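Local coordinates for protein N5-carboxyaminoimidazole ribonucleotide synthetase (Bacillus anthracis, PDB 3QFF) that probably catalyses the ATP-dependent carboxylation of aminoimidazole ribonucleotide with bicarbonate in purine biosynthesis, and binds ADP in an ATP-grasp nucleotide site, at residues 258-263 with 273-278. Sequence-based numbering, arbitrary orientation.
Sequences LAVEMF and NELAPR. With ADP (adenosine-5'-diphosphate), chain C.
Backbone bonds join A259 and A276 reciprocally: A259 N reaches A276 O at 2.9 Å, and A276 N returns to A259 O. Further along, E261 N donates to E274 O. N273 and E274 both face E261, a classic beta bulge: N273 N binds E261 O at 2.7 Å, while E274 N gives the same oxygen a weak second bond. Strands 256-264 and 270-276 form an antiparallel hairpin within the ATP-grasp region, strand 270-276 being the outermost strand of its sheet within this chain, and the bulge lies where the hairpin meets the nucleotide. There N273 lays CB over one face of the F263 ring, 4.0 Å from the centroid; with CG anti to the backbone N (chi1 177°) the amide is carried on to the phosphates, where ND2 donates to ADP O1A at 2.9 Å. Amide and ring planes are turned 41° apart. The ribose approaches the ring obliquely, F263 CE2 lying 3.7 Å from ADP C2'. Two carboxylates run side by side on the A259 and A276 face, E261 OE1 being 3.1 Å from E274 OE2, a like-charge approach with planes 51° apart. E274 reaches on toward the beta-phosphate, and its OE1 is salt-bridged to R113, which also bonds ADP. Apolar contacts fill the opposite face, where V260 CG1 meets L275 CD2 at 3.8 Å against helix 235-251, both residues touching L248. L258 bends CD1 back toward L275 CB and P277, the centre of an inverse gamma turn. Beyond that turn, the guanidinium of R278 rests one face on A276 CB and pairs with E84.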
ATOM      1  N   LEU A 258     -12.219  -9.068 -12.493  1.00 23.33           N
ATOM      2  CA  LEU A 258     -13.664  -9.065 -12.721  1.00 23.12           C
ATOM      3  C   LEU A 258     -14.410  -8.946 -11.394  1.00 22.64           C
ATOM      4  O   LEU A 258     -14.207  -9.751 -10.501  1.00 22.90           O
ATOM      5  CB  LEU A 258     -14.104 -10.343 -13.460  1.00 23.23           C
ATOM      6  CG  LEU A 258     -15.585 -10.409 -13.874  1.00 23.32           C
ATOM      7  CD1 LEU A 258     -15.896  -9.366 -14.954  1.00 22.65           C
ATOM      8  CD2 LEU A 258     -15.942 -11.814 -14.388  1.00 23.74           C
ATOM      9  N   ALA A 259     -15.254  -7.927 -11.262  1.00 22.38           N
ATOM     10  CA  ALA A 259     -16.140  -7.834 -10.106  1.00 21.87           C
ATOM     11  C   ALA A 259     -17.465  -8.439 -10.525  1.00 21.93           C
ATOM     12  O   ALA A 259     -18.000  -8.082 -11.573  1.00 21.66           O
ATOM     13  CB  ALA A 259     -16.343  -6.375  -9.702  1.00 21.63           C
ATOM     14  N   VAL A 260     -17.992  -9.343  -9.711  1.00 21.83           N
ATOM     15  CA  VAL A 260     -19.270  -9.987 -10.011  1.00 22.18           C
ATOM     16  C   VAL A 260     -20.259  -9.544  -8.940  1.00 22.65           C
ATOM     17  O   VAL A 260     -20.080  -9.873  -7.771  1.00 23.47           O
ATOM     18  CB  VAL A 260     -19.139 -11.526 -10.000  1.00 22.05           C
ATOM     19  CG1 VAL A 260     -20.424 -12.185 -10.549  1.00 23.11           C
ATOM     20  CG2 VAL A 260     -17.906 -11.983 -10.808  1.00 21.78           C
ATOM     21  N   GLU A 261     -21.266  -8.763  -9.316  1.00 23.19           N
ATOM     22  CA  GLU A 261     -22.280  -8.361  -8.345  1.00 24.40           C
ATOM     23  C   GLU A 261     -23.474  -9.281  -8.440  1.00 24.19           C
ATOM     24  O   GLU A 261     -23.890  -9.648  -9.534  1.00 23.52           O
ATOM     25  CB  GLU A 261     -22.702  -6.904  -8.529  1.00 24.77           C
ATOM     26  CG  GLU A 261     -21.577  -5.916  -8.208  1.00 28.90           C
ATOM     27  CD  GLU A 261     -22.072  -4.482  -8.204  1.00 34.30           C
ATOM     28  OE1 GLU A 261     -22.029  -3.835  -9.272  1.00 37.23           O
ATOM     29  OE2 GLU A 261     -22.527  -4.008  -7.134  1.00 38.23           O
ATOM     30  N   MET A 262     -24.015  -9.627  -7.276  1.00 24.70           N
ATOM     31  CA  MET A 262     -24.978 -10.707  -7.125  1.00 25.88           C
ATOM     32  C   MET A 262     -26.062 -10.345  -6.121  1.00 25.97           C
ATOM     33  O   MET A 262     -25.829  -9.522  -5.247  1.00 26.03           O
ATOM     34  CB  MET A 262     -24.259 -11.967  -6.634  1.00 26.10           C
ATOM     35  CG  MET A 262     -23.375 -12.636  -7.693  1.00 28.18           C
ATOM     36  SD  MET A 262     -22.313 -13.926  -6.996  1.00 29.83           S
ATOM     37  CE  MET A 262     -20.815 -13.008  -6.719  1.00 32.36           C
ATOM     38  N   PHE A 263     -27.242 -10.949  -6.284  1.00 26.65           N
ATOM     39  CA  PHE A 263     -28.317 -10.930  -5.290  1.00 27.11           C
ATOM     40  C   PHE A 263     -28.414 -12.312  -4.620  1.00 28.12           C
ATOM     41  O   PHE A 263     -28.470 -13.356  -5.302  1.00 27.96           O
ATOM     42  CB  PHE A 263     -29.680 -10.615  -5.935  1.00 27.63           C
ATOM     43  CG  PHE A 263     -29.726  -9.338  -6.749  1.00 28.66           C
ATOM     44  CD1 PHE A 263     -30.137  -9.374  -8.074  1.00 29.27           C
ATOM     45  CD2 PHE A 263     -29.406  -8.105  -6.185  1.00 30.47           C
ATOM     46  CE1 PHE A 263     -30.219  -8.208  -8.838  1.00 31.49           C
ATOM     47  CE2 PHE A 263     -29.475  -6.930  -6.942  1.00 32.07           C
ATOM     48  CZ  PHE A 263     -29.880  -6.982  -8.272  1.00 30.85           C
ATOM     49  N   ASN A 273     -26.166 -10.076 -11.016  1.00 26.95           N
ATOM     50  CA  ASN A 273     -26.750  -8.783 -11.393  1.00 27.87           C
ATOM     51  C   ASN A 273     -25.969  -8.109 -12.522  1.00 27.94           C
ATOM     52  O   ASN A 273     -26.515  -7.853 -13.598  1.00 28.22           O
ATOM     53  CB  ASN A 273     -26.825  -7.863 -10.158  1.00 28.58           C
ATOM     54  CG  ASN A 273     -27.356  -6.457 -10.481  1.00 30.70           C
ATOM     55  OD1 ASN A 273     -28.394  -6.294 -11.124  1.00 31.09           O
ATOM     56  ND2 ASN A 273     -26.664  -5.439  -9.973  1.00 34.73           N
ATOM     57  N   GLU A 274     -24.700  -7.800 -12.266  1.00 27.55           N
ATOM     58  CA  GLU A 274     -23.844  -7.180 -13.279  1.00 28.01           C
ATOM     59  C   GLU A 274     -22.365  -7.496 -13.094  1.00 26.81           C
ATOM     60  O   GLU A 274     -21.951  -7.981 -12.038  1.00 27.27           O
ATOM     61  CB  GLU A 274     -24.084  -5.664 -13.382  1.00 28.89           C
ATOM     62  CG  GLU A 274     -23.829  -4.867 -12.118  1.00 33.18           C
ATOM     63  CD  GLU A 274     -24.204  -3.405 -12.291  1.00 38.99           C
ATOM     64  OE1 GLU A 274     -24.950  -3.094 -13.242  1.00 41.79           O
ATOM     65  OE2 GLU A 274     -23.753  -2.563 -11.483  1.00 42.12           O
ATOM     66  N   LEU A 275     -21.588  -7.230 -14.141  1.00 25.82           N
ATOM     67  CA  LEU A 275     -20.149  -7.479 -14.153  1.00 25.34           C
ATOM     68  C   LEU A 275     -19.389  -6.185 -14.419  1.00 25.31           C
ATOM     69  O   LEU A 275     -19.858  -5.336 -15.166  1.00 25.74           O
ATOM     70  CB  LEU A 275     -19.802  -8.489 -15.242  1.00 24.57           C
ATOM     71  CG  LEU A 275     -20.553  -9.817 -15.250  1.00 24.75           C
ATOM     72  CD1 LEU A 275     -20.176 -10.663 -16.481  1.00 24.07           C
ATOM     73  CD2 LEU A 275     -20.298 -10.591 -13.955  1.00 21.78           C
ATOM     74  N   ALA A 276     -18.221  -6.035 -13.813  1.00 24.59           N
ATOM     75  CA  ALA A 276     -17.350  -4.904 -14.122  1.00 24.68           C
ATOM     76  C   ALA A 276     -15.953  -5.452 -14.351  1.00 24.24           C
ATOM     77  O   ALA A 276     -15.378  -6.055 -13.450  1.00 24.38           O
ATOM     78  CB  ALA A 276     -17.377  -3.865 -12.975  1.00 24.80           C
ATOM     79  N   PRO A 277     -15.409  -5.289 -15.574  1.00 24.26           N
ATOM     80  CA  PRO A 277     -14.117  -5.889 -15.860  1.00 23.50           C
ATOM     81  C   PRO A 277     -12.970  -4.956 -15.454  1.00 23.21           C
ATOM     82  O   PRO A 277     -12.150  -4.582 -16.282  1.00 23.23           O
ATOM     83  CB  PRO A 277     -14.154  -6.077 -17.378  1.00 23.99           C
ATOM     84  CG  PRO A 277     -15.039  -4.965 -17.856  1.00 24.42           C
ATOM     85  CD  PRO A 277     -15.996  -4.643 -16.758  1.00 24.13           C
ATOM     86  N   ARG A 278     -12.927  -4.608 -14.179  1.00 23.02           N
ATOM     87  CA  ARG A 278     -11.901  -3.734 -13.628  1.00 22.90           C
ATOM     88  C   ARG A 278     -11.985  -3.850 -12.127  1.00 22.68           C
ATOM     89  O   ARG A 278     -12.963  -4.409 -11.609  1.00 22.20           O
ATOM     90  CB  ARG A 278     -12.165  -2.273 -14.047  1.00 23.27           C
ATOM     91  CG  ARG A 278     -13.619  -1.849 -13.886  1.00 25.45           C
ATOM     92  CD  ARG A 278     -13.793  -0.340 -13.776  1.00 28.68           C
ATOM     93  NE  ARG A 278     -15.220  -0.030 -13.705  1.00 31.33           N
ATOM     94  CZ  ARG A 278     -15.959  -0.097 -12.598  1.00 32.55           C
ATOM     95  NH1 ARG A 278     -15.415  -0.444 -11.429  1.00 32.99           N
ATOM     96  NH2 ARG A 278     -17.252   0.183 -12.659  1.00 32.39           N
TER
HETATM   97  PB  ADP C 400     -26.633   0.186 -11.637  1.00 62.88           P
HETATM   98  O1B ADP C 400     -27.105   1.617 -11.752  1.00 62.84           O
HETATM   99  O2B ADP C 400     -25.925  -0.303 -12.882  1.00 62.26           O
HETATM  100  O3B ADP C 400     -25.905  -0.100 -10.345  1.00 62.65           O
HETATM  101  PA  ADP C 400     -28.239  -2.162 -10.993  1.00 60.58           P
HETATM  102  O1A ADP C 400     -27.050  -2.590 -10.156  1.00 61.16           O
HETATM  103  O2A ADP C 400     -28.750  -3.055 -12.099  1.00 60.28           O
HETATM  104  O3A ADP C 400     -28.012  -0.671 -11.593  1.00 61.78           O
HETATM  105  O5' ADP C 400     -29.481  -1.940  -9.996  1.00 59.78           O
HETATM  106  C5' ADP C 400     -29.434  -0.904  -9.018  1.00 59.37           C
HETATM  107  C4' ADP C 400     -30.138  -1.372  -7.755  1.00 58.68           C
HETATM  108  O4' ADP C 400     -31.491  -1.713  -8.067  1.00 57.97           O
HETATM  109  C3' ADP C 400     -29.496  -2.623  -7.174  1.00 58.29           C
HETATM  110  O3' ADP C 400     -28.568  -2.292  -6.137  1.00 59.10           O
HETATM  111  C2' ADP C 400     -30.665  -3.436  -6.654  1.00 58.33           C
HETATM  112  O2' ADP C 400     -30.862  -3.169  -5.262  1.00 57.59           O
HETATM  113  C1' ADP C 400     -31.876  -2.933  -7.425  1.00 57.50           C
HETATM  114  N9  ADP C 400     -32.288  -3.940  -8.443  1.00 56.66           N
HETATM  115  C8  ADP C 400     -31.865  -3.991  -9.724  1.00 56.00           C
HETATM  116  N7  ADP C 400     -32.431  -5.029 -10.390  1.00 55.36           N
HETATM  117  C5  ADP C 400     -33.242  -5.667  -9.530  1.00 54.99           C
HETATM  118  C6  ADP C 400     -34.141  -6.848  -9.584  1.00 54.68           C
HETATM  119  N6  ADP C 400     -34.289  -7.568 -10.724  1.00 52.96           N
HETATM  120  N1  ADP C 400     -34.808  -7.178  -8.450  1.00 54.85           N
HETATM  121  C2  ADP C 400     -34.674  -6.477  -7.308  1.00 54.93           C
HETATM  122  N3  ADP C 400     -33.877  -5.399  -7.192  1.00 55.17           N
HETATM  123  C4  ADP C 400     -33.149  -4.948  -8.247  1.00 55.74           C